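Long-range contacts in COBE (Pseudomonas aeruginosa, PDB 2W6L), which takes part in the cobalamin (vitamin B12) biosynthetic pathway, probably in handling precorrin intermediates, though its exact role there is not established: residues A[21-26]-A[125-130]; A[40-45]-A[62-67]; A[81-86]-A[95-100]. All coordinates share one frame; numbering follows the deposited sequence.

Overall arrangement
Interactions 1 and 2 are both partly buried and join helices of one sheet face, 21-34 and 55-64, to sheet strands or the residues leading into them; they touch where A21 and R25 meet L63. Interaction 3, about 18 Å from interaction 1 between centres, is more buried and joins the 81-86 region to the start of helix 99-112. Chemistry follows place. Interaction 1 sets more exposed polar groups beside a buried leucine-alanine contact; interaction 2, alone in having hydrogen bonds across its segments, has a leucine cluster beside carbonyls held by an arginine; interaction 3 pairs serines with leucine and proline. A sulfate, probably from the crystallisation liquor, is bound by residues 98-100 and, less surely, by S129.

Interaction 1. Residues A[21-26]-A[125-130]; sequences AEHLRA and DDRASI. With SO4 (sulfate ion), chain B.
D125 OD1, whose carboxylate meets the CE1 side of the H23 ring, accepts two backbone N-H groups from opposite faces of its plane. R127 N reaches it at 2.7 Å, an Asx turn, and A128 N bonds to D125 OD1 at 3.0 Å, the wider Asx motif; together they fix the carboxylate in the turn that leads from strand 116-124 into strand 128-135. The grip relies on a chi1 of 60°, which puts CG between the backbone N and the carbonyl carbon. H23 comes the other way, its ring plane 57° from the carboxylate, with OD1 at its edge and in plane, and CE1 lies 3.0 Å from D125 OD2. H23 NE2 is also near OD2, but at a poor angle, so no hydrogen bond joins them. Over one face of the imidazole passes R127, its CD 4.2 Å from the ring centroid in a CH-pi contact offset toward the rim. Next to these polar groups, deeper in, L24 CD2 packs on A128 CB at 3.6 Å. Strand 128-135 thus faces helix 21-34 with A128 and I130, while S129 points the other way, toward the sulfate; L24 also meets I13 of strand 9-15 and L57 and L60 of helix 55-64.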
ATOM      1  N   ALA A  21      -7.404   9.571  -9.408  1.00 23.57           N
ATOM      2  CA  ALA A  21      -7.895   8.216  -9.199  1.00 22.42           C
ATOM      3  C   ALA A  21      -7.554   7.382 -10.427  1.00 22.11           C
ATOM      4  O   ALA A  21      -7.172   6.220 -10.307  1.00 20.80           O
ATOM      5  CB  ALA A  21      -9.390   8.213  -8.966  1.00 21.83           C
ATOM      6  N   GLU A  22      -7.677   7.970 -11.621  1.00 20.69           N
ATOM      7  CA  GLU A  22      -7.439   7.165 -12.826  1.00 21.66           C
ATOM      8  C   GLU A  22      -5.955   6.791 -12.982  1.00 21.13           C
ATOM      9  O   GLU A  22      -5.614   5.688 -13.444  1.00 18.73           O
ATOM     10  CB  GLU A  22      -7.984   7.873 -14.060  1.00 23.50           C
ATOM     11  CG  GLU A  22      -9.514   8.108 -13.987  1.00 28.20           C
ATOM     12  CD  GLU A  22     -10.042   9.300 -13.099  1.00 38.40           C
ATOM     13  OE1 GLU A  22      -9.311  10.027 -12.340  1.00 38.62           O
ATOM     14  OE2 GLU A  22     -11.275   9.506 -13.183  1.00 43.92           O
ATOM     15  N   HIS A  23      -5.080   7.681 -12.561  1.00 19.96           N
ATOM     16  CA  HIS A  23      -3.637   7.435 -12.660  1.00 21.62           C
ATOM     17  C   HIS A  23      -3.287   6.315 -11.687  1.00 20.08           C
ATOM     18  O   HIS A  23      -2.651   5.301 -12.035  1.00 19.03           O
ATOM     19  CB  HIS A  23      -2.869   8.711 -12.315  1.00 24.08           C
ATOM     20  CG  HIS A  23      -1.389   8.600 -12.524  1.00 28.35           C
ATOM     21  ND1 HIS A  23      -0.531   8.129 -11.552  1.00 33.84           N
ATOM     22  CD2 HIS A  23      -0.623   8.847 -13.615  1.00 30.28           C
ATOM     23  CE1 HIS A  23       0.701   8.099 -12.031  1.00 33.33           C
ATOM     24  NE2 HIS A  23       0.671   8.537 -13.279  1.00 35.40           N
ATOM     25  N   LEU A  24      -3.734   6.486 -10.452  1.00 18.74           N
ATOM     26  CA  LEU A  24      -3.474   5.504  -9.426  1.00 18.18           C
ATOM     27  C   LEU A  24      -4.025   4.189  -9.860  1.00 17.65           C
ATOM     28  O   LEU A  24      -3.369   3.159  -9.676  1.00 16.42           O
ATOM     29  CB  LEU A  24      -4.171   5.871  -8.111  1.00 18.85           C
ATOM     30  CG  LEU A  24      -3.594   7.061  -7.409  1.00 20.74           C
ATOM     31  CD1 LEU A  24      -4.357   7.294  -6.110  1.00 22.93           C
ATOM     32  CD2 LEU A  24      -2.133   6.649  -7.145  1.00 23.56           C
ATOM     33  N   ARG A  25      -5.247   4.194 -10.386  1.00 17.82           N
ATOM     34  CA  ARG A  25      -5.864   2.899 -10.731  1.00 18.19           C
ATOM     35  C   ARG A  25      -5.053   2.150 -11.827  1.00 18.62           C
ATOM     36  O   ARG A  25      -4.967   0.933 -11.793  1.00 18.69           O
ATOM     37  CB  ARG A  25      -7.328   3.089 -11.172  1.00 19.08           C
ATOM     38  CG  ARG A  25      -7.974   1.760 -11.594  1.00 20.73           C
ATOM     39  CD  ARG A  25      -9.415   1.933 -11.993  1.00 19.51           C
ATOM     40  NE  ARG A  25      -9.420   2.679 -13.257  1.00 20.85           N
ATOM     41  CZ  ARG A  25     -10.464   3.346 -13.741  1.00 27.76           C
ATOM     42  NH1 ARG A  25     -10.366   3.962 -14.916  1.00 31.56           N
ATOM     43  NH2 ARG A  25     -11.600   3.368 -13.083  1.00 24.87           N
ATOM     44  N   ALA A  26      -4.569   2.887 -12.824  1.00 19.07           N
ATOM     45  CA  ALA A  26      -3.734   2.322 -13.920  1.00 18.98           C
ATOM     46  C   ALA A  26      -2.428   1.746 -13.363  1.00 18.04           C
ATOM     47  O   ALA A  26      -2.034   0.637 -13.707  1.00 18.15           O
ATOM     48  CB  ALA A  26      -3.420   3.412 -14.948  1.00 18.63           C
ATOM     49  N   ASP A 125       6.173   5.477 -10.634  1.00 30.62           N
ATOM     50  CA  ASP A 125       6.451   6.376 -11.749  1.00 31.18           C
ATOM     51  C   ASP A 125       6.647   7.766 -11.157  1.00 32.65           C
ATOM     52  O   ASP A 125       6.838   7.902  -9.922  1.00 33.30           O
ATOM     53  CB  ASP A 125       5.343   6.343 -12.795  1.00 31.40           C
ATOM     54  CG  ASP A 125       3.986   6.760 -12.238  1.00 32.55           C
ATOM     55  OD1 ASP A 125       3.940   7.530 -11.264  1.00 28.46           O
ATOM     56  OD2 ASP A 125       2.958   6.324 -12.791  1.00 32.36           O
ATOM     57  N   ASP A 126       6.541   8.800 -11.979  1.00 31.97           N
ATOM     58  CA  ASP A 126       6.815  10.185 -11.490  1.00 32.84           C
ATOM     59  C   ASP A 126       5.846  10.610 -10.389  1.00 31.92           C
ATOM     60  O   ASP A 126       6.152  11.483  -9.565  1.00 31.91           O
ATOM     61  CB  ASP A 126       6.754  11.191 -12.666  0.60 32.82           C
ATOM     62  CG  ASP A 126       6.878  12.674 -12.229  0.60 34.42           C
ATOM     63  OD1 ASP A 126       7.744  13.024 -11.394  0.60 35.16           O
ATOM     64  OD2 ASP A 126       6.114  13.514 -12.762  0.60 36.32           O
ATOM     65  N   ARG A 127       4.664  10.011 -10.363  1.00 30.24           N
ATOM     66  CA  ARG A 127       3.641  10.570  -9.497  1.00 30.23           C
ATOM     67  C   ARG A 127       3.221   9.698  -8.312  1.00 29.02           C
ATOM     68  O   ARG A 127       2.684  10.204  -7.317  1.00 29.98           O
ATOM     69  CB  ARG A 127       2.454  11.031 -10.319  1.00 31.06           C
ATOM     70  CG  ARG A 127       2.885  11.911 -11.506  1.00 35.75           C
ATOM     71  CD  ARG A 127       1.752  12.091 -12.432  1.00 42.33           C
ATOM     72  NE  ARG A 127       2.164  12.746 -13.659  1.00 46.13           N
ATOM     73  CZ  ARG A 127       1.414  13.632 -14.301  1.00 48.70           C
ATOM     74  NH1 ARG A 127       0.229  13.995 -13.824  1.00 48.71           N
ATOM     75  NH2 ARG A 127       1.857  14.177 -15.416  1.00 51.06           N
ATOM     76  N   ALA A 128       3.417   8.385  -8.415  1.00 26.34           N
ATOM     77  CA  ALA A 128       2.889   7.505  -7.369  1.00 23.76           C
ATOM     78  C   ALA A 128       3.703   6.232  -7.262  1.00 21.98           C
ATOM     79  O   ALA A 128       4.476   5.887  -8.195  1.00 20.88           O
ATOM     80  CB  ALA A 128       1.405   7.219  -7.659  1.00 23.09           C
ATOM     81  N   SER A 129       3.614   5.541  -6.119  1.00 20.97           N
ATOM     82  CA  SER A 129       4.267   4.220  -5.970  1.00 20.82           C
ATOM     83  C   SER A 129       3.236   3.251  -5.422  1.00 19.44           C
ATOM     84  O   SER A 129       2.427   3.653  -4.580  1.00 19.50           O
ATOM     85  CB  SER A 129       5.463   4.210  -4.992  1.00 23.85           C
ATOM     86  OG  SER A 129       6.565   5.053  -5.379  1.00 26.93           O
ATOM     87  N   ILE A 130       3.284   1.999  -5.868  1.00 17.71           N
ATOM     88  CA  ILE A 130       2.355   0.960  -5.340  1.00 17.76           C
ATOM     89  C   ILE A 130       3.129  -0.223  -4.881  1.00 16.88           C
ATOM     90  O   ILE A 130       4.006  -0.676  -5.636  1.00 16.45           O
ATOM     91  CB  ILE A 130       1.354   0.451  -6.432  1.00 17.59           C
ATOM     92  CG1 ILE A 130       0.867   1.640  -7.257  1.00 23.39           C
ATOM     93  CG2 ILE A 130       0.296  -0.469  -5.785  1.00 18.90           C
ATOM     94  CD1 ILE A 130      -0.360   2.369  -6.809  1.00 22.40           C
TER
HETATM   95  S   SO4 B1138       7.099   5.648  -1.706  1.00 29.85           S
HETATM   96  O1  SO4 B1138       7.317   6.336  -2.973  1.00 33.77           O
HETATM   97  O2  SO4 B1138       7.299   6.609  -0.623  1.00 28.32           O
HETATM   98  O3  SO4 B1138       7.890   4.453  -1.578  1.00 33.61           O
HETATM   99  O4  SO4 B1138       5.792   5.055  -1.700  1.00 31.39           O

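Interaction 2. Residues A[40-45]-A[62-67]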
ATOM      1  N   ALA A  40      -9.915  -7.377  -8.303  1.00 23.72           N
ATOM      2  CA  ALA A  40     -11.000  -8.033  -7.574  1.00 23.98           C
ATOM      3  C   ALA A  40     -10.566  -8.735  -6.314  1.00 24.83           C
ATOM      4  O   ALA A  40     -11.383  -9.036  -5.446  1.00 26.66           O
ATOM      5  CB  ALA A  40     -11.764  -8.983  -8.504  1.00 24.67           C
ATOM      6  N   GLU A  41      -9.270  -9.023  -6.210  1.00 25.18           N
ATOM      7  CA  GLU A  41      -8.718  -9.747  -5.068  1.00 24.60           C
ATOM      8  C   GLU A  41      -8.177  -8.806  -3.982  1.00 23.10           C
ATOM      9  O   GLU A  41      -7.818  -9.265  -2.922  1.00 23.99           O
ATOM     10  CB  GLU A  41      -7.516 -10.589  -5.525  1.00 24.77           C
ATOM     11  CG  GLU A  41      -7.838 -11.693  -6.500  1.00 27.78           C
ATOM     12  CD  GLU A  41      -6.560 -12.397  -6.885  1.00 32.43           C
ATOM     13  OE1 GLU A  41      -5.959 -12.952  -5.962  1.00 37.44           O
ATOM     14  OE2 GLU A  41      -6.146 -12.351  -8.060  1.00 32.74           O
ATOM     15  N   LEU A  42      -8.100  -7.507  -4.239  1.00 24.46           N
ATOM     16  CA  LEU A  42      -7.645  -6.606  -3.153  1.00 23.61           C
ATOM     17  C   LEU A  42      -8.627  -6.559  -2.036  1.00 24.39           C
ATOM     18  O   LEU A  42      -9.851  -6.457  -2.273  1.00 25.38           O
ATOM     19  CB  LEU A  42      -7.492  -5.168  -3.630  1.00 22.83           C
ATOM     20  CG  LEU A  42      -6.418  -4.640  -4.527  1.00 25.60           C
ATOM     21  CD1 LEU A  42      -6.684  -3.145  -4.755  1.00 25.16           C
ATOM     22  CD2 LEU A  42      -5.090  -4.863  -3.834  1.00 24.46           C
ATOM     23  N   ASP A  43      -8.116  -6.558  -0.812  1.00 23.56           N
ATOM     24  CA  ASP A  43      -8.935  -6.391   0.342  1.00 23.82           C
ATOM     25  C   ASP A  43      -9.016  -4.924   0.813  1.00 23.76           C
ATOM     26  O   ASP A  43     -10.018  -4.535   1.399  1.00 23.88           O
ATOM     27  CB  ASP A  43      -8.435  -7.294   1.453  1.00 24.73           C
ATOM     28  CG  ASP A  43      -8.634  -8.765   1.110  0.80 27.06           C
ATOM     29  OD1 ASP A  43      -9.798  -9.192   1.113  0.80 26.34           O
ATOM     30  OD2 ASP A  43      -7.657  -9.449   0.774  0.80 28.90           O
ATOM     31  N   ALA A  44      -7.975  -4.116   0.531  1.00 21.18           N
ATOM     32  CA  ALA A  44      -7.929  -2.751   1.065  1.00 18.85           C
ATOM     33  C   ALA A  44      -6.727  -2.037   0.496  1.00 17.46           C
ATOM     34  O   ALA A  44      -5.753  -2.671   0.036  1.00 17.10           O
ATOM     35  CB  ALA A  44      -7.826  -2.762   2.555  1.00 18.23           C
ATOM     36  N   LEU A  45      -6.807  -0.710   0.524  1.00 16.91           N
ATOM     37  CA  LEU A  45      -5.644   0.132   0.195  1.00 15.78           C
ATOM     38  C   LEU A  45      -5.076   0.761   1.480  1.00 15.50           C
ATOM     39  O   LEU A  45      -5.825   1.012   2.446  1.00 14.27           O
ATOM     40  CB  LEU A  45      -6.103   1.264  -0.727  1.00 17.02           C
ATOM     41  CG  LEU A  45      -6.867   0.961  -2.026  1.00 20.95           C
ATOM     42  CD1 LEU A  45      -7.304   2.293  -2.571  1.00 23.19           C
ATOM     43  CD2 LEU A  45      -5.913   0.302  -2.990  1.00 20.63           C
ATOM     44  N   THR A  62     -13.521   4.636  -3.437  1.00 21.64           N
ATOM     45  CA  THR A  62     -14.958   4.573  -3.795  1.00 22.57           C
ATOM     46  C   THR A  62     -15.168   3.769  -5.071  1.00 22.46           C
ATOM     47  O   THR A  62     -16.115   2.952  -5.151  1.00 22.53           O
ATOM     48  CB  THR A  62     -15.564   5.973  -3.932  1.00 23.13           C
ATOM     49  OG1 THR A  62     -15.553   6.555  -2.647  1.00 22.67           O
ATOM     50  CG2 THR A  62     -17.045   5.931  -4.467  1.00 23.92           C
ATOM     51  N   LEU A  63     -14.303   3.979  -6.047  1.00 23.95           N
ATOM     52  CA  LEU A  63     -14.337   3.154  -7.286  1.00 25.25           C
ATOM     53  C   LEU A  63     -14.275   1.665  -6.963  1.00 25.36           C
ATOM     54  O   LEU A  63     -15.056   0.876  -7.498  1.00 25.65           O
ATOM     55  CB  LEU A  63     -13.220   3.537  -8.250  1.00 25.16           C
ATOM     56  CG  LEU A  63     -13.322   4.871  -9.009  1.00 26.40           C
ATOM     57  CD1 LEU A  63     -11.970   5.282  -9.541  1.00 26.22           C
ATOM     58  CD2 LEU A  63     -14.338   4.865 -10.171  1.00 23.72           C
ATOM     59  N   LEU A  64     -13.386   1.287  -6.045  1.00 24.58           N
ATOM     60  CA  LEU A  64     -13.107  -0.099  -5.753  1.00 24.11           C
ATOM     61  C   LEU A  64     -14.118  -0.675  -4.830  1.00 26.41           C
ATOM     62  O   LEU A  64     -14.152  -1.914  -4.633  1.00 26.30           O
ATOM     63  CB  LEU A  64     -11.733  -0.237  -5.067  1.00 23.27           C
ATOM     64  CG  LEU A  64     -10.552  -0.045  -6.021  1.00 22.06           C
ATOM     65  CD1 LEU A  64      -9.263   0.058  -5.245  1.00 25.09           C
ATOM     66  CD2 LEU A  64     -10.505  -1.234  -7.038  1.00 23.92           C
ATOM     67  N   GLU A  65     -14.899   0.214  -4.212  1.00 25.43           N
ATOM     68  CA  GLU A  65     -15.801  -0.170  -3.124  1.00 28.27           C
ATOM     69  C   GLU A  65     -15.052  -0.932  -2.034  1.00 28.03           C
ATOM     70  O   GLU A  65     -15.550  -1.895  -1.459  1.00 27.52           O
ATOM     71  CB  GLU A  65     -17.026  -0.965  -3.652  1.00 26.99           C
ATOM     72  CG  GLU A  65     -17.753  -0.296  -4.841  1.00 29.18           C
ATOM     73  CD  GLU A  65     -19.097  -0.964  -5.196  1.00 31.14           C
ATOM     74  OE1 GLU A  65     -19.260  -2.207  -5.028  1.00 36.67           O
ATOM     75  OE2 GLU A  65     -20.015  -0.235  -5.631  1.00 38.77           O
ATOM     76  N   ARG A  66     -13.821  -0.488  -1.744  1.00 27.90           N
ATOM     77  CA  ARG A  66     -13.027  -1.095  -0.691  1.00 25.60           C
ATOM     78  C   ARG A  66     -12.334  -0.013   0.142  1.00 23.64           C
ATOM     79  O   ARG A  66     -12.204   1.095  -0.330  1.00 23.65           O
ATOM     80  CB  ARG A  66     -12.051  -2.078  -1.313  1.00 26.45           C
ATOM     81  CG  ARG A  66     -12.738  -3.494  -1.227  1.00 27.98           C
ATOM     82  CD  ARG A  66     -12.195  -4.408  -2.211  1.00 26.40           C
ATOM     83  NE  ARG A  66     -12.613  -4.006  -3.546  1.00 26.63           N
ATOM     84  CZ  ARG A  66     -12.037  -4.433  -4.655  1.00 24.69           C
ATOM     85  NH1 ARG A  66     -11.045  -5.299  -4.590  1.00 22.16           N
ATOM     86  NH2 ARG A  66     -12.456  -3.999  -5.829  1.00 25.39           N
ATOM     87  N   PRO A  67     -11.989  -0.307   1.397  1.00 22.60           N
ATOM     88  CA  PRO A  67     -11.473   0.788   2.173  1.00 21.96           C
ATOM     89  C   PRO A  67     -10.049   1.208   1.883  1.00 22.08           C
ATOM     90  O   PRO A  67      -9.251   0.400   1.425  1.00 21.06           O
ATOM     91  CB  PRO A  67     -11.531   0.262   3.602  1.00 21.76           C
ATOM     92  CG  PRO A  67     -11.514  -1.203   3.502  1.00 22.98           C
ATOM     93  CD  PRO A  67     -12.159  -1.521   2.209  1.00 22.24           C
TER
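L64 CD1 packs against L42 and L45 in the buried part of this contact. It lies 4.0 Å from L45 CD1 and equally close to L45 CD2, and the two side chains cross at about a right angle, while L42 CD1 stands 4.1 Å from L64 CD1 on an oblique course. Beyond them L42 packs on L28 and L32 of helix 21-34. The contact belongs to a beta-alpha-beta unit: strand 44-48, helix 55-64, then strand 68-71 parallel to the first. L45 N bonds tightly to P67 O at 2.8 Å with an N-H...O angle of 173°, just where the second strand begins. The helix ends in a Schellman motif with E65 at positive phi, and R66 comes back over that end. Its chain bends at chi3 (-70°), which turns the guanidinium so that NE and NH2 both hold L64 O side-on. R66 NH1 reaches L42 O at 2.9 Å, the oxygen lying in the guanidinium plane, and also bonds to L39 O, so three carbonyls fix the group. Looser are the exposed P67 ring, whose CG touches A44 CB at 4.1 Å, and the approaches of A40 O to R66 NH1 (3.8 Å) and D43 O to R66 CG (3.9 Å).

Interaction 3. Residues A[81-86]-A[95-100]. With SO4 (sulfate ion), chain B.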
ATOM      1  N   PRO A  81      13.067  -1.612   8.836  1.00 32.36           N
ATOM      2  CA  PRO A  81      13.997  -2.747   8.620  1.00 32.36           C
ATOM      3  C   PRO A  81      13.582  -3.789   7.578  1.00 33.04           C
ATOM      4  O   PRO A  81      14.439  -4.519   7.080  1.00 34.00           O
ATOM      5  CB  PRO A  81      14.128  -3.397  10.018  1.00 32.87           C
ATOM      6  CG  PRO A  81      13.568  -2.411  10.985  1.00 33.03           C
ATOM      7  CD  PRO A  81      12.646  -1.497  10.249  1.00 33.02           C
ATOM      8  N   ARG A  82      12.296  -3.841   7.221  1.00 32.29           N
ATOM      9  CA  ARG A  82      11.793  -4.867   6.346  1.00 31.77           C
ATOM     10  C   ARG A  82      11.446  -4.406   4.950  1.00 31.44           C
ATOM     11  O   ARG A  82      10.917  -5.196   4.164  1.00 31.44           O
ATOM     12  CB  ARG A  82      10.568  -5.508   6.955  1.00 32.37           C
ATOM     13  CG  ARG A  82      10.881  -6.355   8.131  1.00 34.70           C
ATOM     14  CD  ARG A  82       9.648  -6.708   8.880  1.00 35.68           C
ATOM     15  NE  ARG A  82       8.701  -7.484   8.065  1.00 38.60           N
ATOM     16  CZ  ARG A  82       7.462  -7.768   8.476  1.00 36.90           C
ATOM     17  NH1 ARG A  82       6.620  -8.438   7.700  1.00 34.92           N
ATOM     18  NH2 ARG A  82       7.070  -7.362   9.677  1.00 37.47           N
ATOM     19  N   LEU A  83      11.718  -3.139   4.660  1.00 30.04           N
ATOM     20  CA  LEU A  83      11.435  -2.538   3.345  1.00 29.48           C
ATOM     21  C   LEU A  83      12.415  -2.973   2.277  1.00 28.74           C
ATOM     22  O   LEU A  83      13.551  -3.342   2.562  1.00 26.80           O
ATOM     23  CB  LEU A  83      11.430  -0.998   3.419  1.00 28.20           C
ATOM     24  CG  LEU A  83      10.551  -0.373   4.494  1.00 27.31           C
ATOM     25  CD1 LEU A  83      10.484   1.116   4.331  1.00 25.23           C
ATOM     26  CD2 LEU A  83       9.134  -0.992   4.470  1.00 23.70           C
ATOM     27  N   LEU A  84      11.961  -2.940   1.033  1.00 28.79           N
ATOM     28  CA  LEU A  84      12.807  -3.410  -0.065  1.00 29.68           C
ATOM     29  C   LEU A  84      13.386  -2.268  -0.866  1.00 30.81           C
ATOM     30  O   LEU A  84      14.342  -2.449  -1.634  1.00 32.44           O
ATOM     31  CB  LEU A  84      11.994  -4.350  -0.981  1.00 27.69           C
ATOM     32  CG  LEU A  84      11.455  -5.655  -0.366  1.00 27.94           C
ATOM     33  CD1 LEU A  84      10.687  -6.561  -1.338  1.00 27.22           C
ATOM     34  CD2 LEU A  84      12.573  -6.460   0.342  1.00 27.26           C
ATOM     35  N   SER A  85      12.771  -1.100  -0.765  1.00 32.55           N
ATOM     36  CA  SER A  85      13.139   0.045  -1.611  1.00 34.72           C
ATOM     37  C   SER A  85      13.351   1.341  -0.817  1.00 37.50           C
ATOM     38  O   SER A  85      12.675   2.337  -1.108  1.00 37.68           O
ATOM     39  CB  SER A  85      12.055   0.304  -2.655  1.00 34.56           C
ATOM     40  OG  SER A  85      11.669  -0.872  -3.326  1.00 34.76           O
ATOM     41  N   PRO A  86      14.256   1.327   0.185  1.00 39.80           N
ATOM     42  CA  PRO A  86      14.698   2.530   0.945  1.00 41.98           C
ATOM     43  C   PRO A  86      14.954   3.797   0.129  1.00 44.49           C
ATOM     44  O   PRO A  86      15.868   3.829  -0.704  1.00 45.28           O
ATOM     45  CB  PRO A  86      16.000   2.065   1.624  1.00 41.54           C
ATOM     46  CG  PRO A  86      15.748   0.597   1.923  1.00 40.88           C
ATOM     47  CD  PRO A  86      14.865   0.090   0.740  1.00 39.27           C
ATOM     48  N   GLY A  95       9.674  10.526   7.213  1.00 49.88           N
ATOM     49  CA  GLY A  95      10.483   9.732   8.138  1.00 47.81           C
ATOM     50  C   GLY A  95      10.551   8.267   7.721  1.00 46.66           C
ATOM     51  O   GLY A  95      11.328   7.488   8.274  1.00 47.33           O
ATOM     52  N   CYS A  96       9.734   7.914   6.729  1.00 45.02           N
ATOM     53  CA  CYS A  96       9.536   6.540   6.274  1.00 42.95           C
ATOM     54  C   CYS A  96      10.176   6.405   4.896  1.00 40.82           C
ATOM     55  O   CYS A  96       9.878   7.211   4.021  1.00 40.24           O
ATOM     56  CB  CYS A  96       8.024   6.285   6.209  1.00 43.54           C
ATOM     57  SG  CYS A  96       7.531   4.850   5.291  1.00 44.69           S
ATOM     58  N   SER A  97      11.050   5.402   4.697  1.00 38.71           N
ATOM     59  CA  SER A  97      11.813   5.282   3.448  1.00 36.21           C
ATOM     60  C   SER A  97      11.034   4.735   2.236  1.00 34.24           C
ATOM     61  O   SER A  97      11.458   4.913   1.100  1.00 35.09           O
ATOM     62  CB  SER A  97      13.169   4.568   3.665  1.00 38.12           C
ATOM     63  OG  SER A  97      13.121   3.167   3.466  1.00 40.35           O
ATOM     64  N   SER A  98       9.884   4.114   2.462  1.00 29.28           N
ATOM     65  CA  SER A  98       8.955   3.809   1.338  1.00 26.44           C
ATOM     66  C   SER A  98       7.586   3.789   1.910  1.00 23.45           C
ATOM     67  O   SER A  98       7.272   2.870   2.644  1.00 21.89           O
ATOM     68  CB  SER A  98       9.190   2.456   0.651  1.00 27.07           C
ATOM     69  OG  SER A  98       8.165   2.240  -0.347  1.00 24.82           O
ATOM     70  N   VAL A  99       6.770   4.781   1.564  1.00 21.79           N
ATOM     71  CA  VAL A  99       5.385   4.824   2.116  1.00 20.24           C
ATOM     72  C   VAL A  99       4.603   3.621   1.597  1.00 19.40           C
ATOM     73  O   VAL A  99       3.909   2.963   2.351  1.00 18.47           O
ATOM     74  CB  VAL A  99       4.626   6.167   1.839  1.00 20.97           C
ATOM     75  CG1 VAL A  99       3.132   6.023   2.103  1.00 19.51           C
ATOM     76  CG2 VAL A  99       5.182   7.320   2.700  1.00 24.73           C
ATOM     77  N   ALA A 100       4.696   3.343   0.299  1.00 17.91           N
ATOM     78  CA  ALA A 100       3.895   2.241  -0.270  1.00 17.44           C
ATOM     79  C   ALA A 100       4.202   0.931   0.401  1.00 15.69           C
ATOM     80  O   ALA A 100       3.297   0.193   0.778  1.00 15.06           O
ATOM     81  CB  ALA A 100       4.098   2.147  -1.820  1.00 17.70           C
TER
HETATM   82  S   SO4 B1138       7.099   5.648  -1.706  1.00 29.85           S
HETATM   83  O1  SO4 B1138       7.317   6.336  -2.973  1.00 33.77           O
HETATM   84  O2  SO4 B1138       7.299   6.609  -0.623  1.00 28.32           O
HETATM   85  O3  SO4 B1138       7.890   4.453  -1.578  1.00 33.61           O
HETATM   86  O4  SO4 B1138       5.792   5.055  -1.700  1.00 31.39           O
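The P86 pyrrolidine ring is met at CB by S97 OG, 3.6 Å away, and the same S97 OG comes still closer to P86 CA, at 3.0 Å. This hydroxyl oxygen also lies 3.5 Å from L83 CD1, so S97 is wedged between the proline and the leucine. L83, with CG beside its backbone N (chi1 -52°), lays CD1 along the chain of the other segment, 3.6 Å from S98 N. S85 O lies 3.9 Å from S98 CB and takes a weak bond from K122 NZ, while the S85 hydroxyl bonds to E101. S98 is the N-cap of helix 99-112: its OG, anti to the backbone N (chi1 176°), caps E101 N. The sulfate, probably from the crystallisation liquor, sits on this helix start. S98 OG lies unusually close to its O3, at 2.5 Å, so that distance is less certain. V99 N bonds to sulfate O2 and A100 N to O4, both at 2.9 Å. Such a site suits an anion, since the helix end would probably attract negative charge. L83 further packs on A102 of the same helix, and E101 OE1 accepts from L84 N.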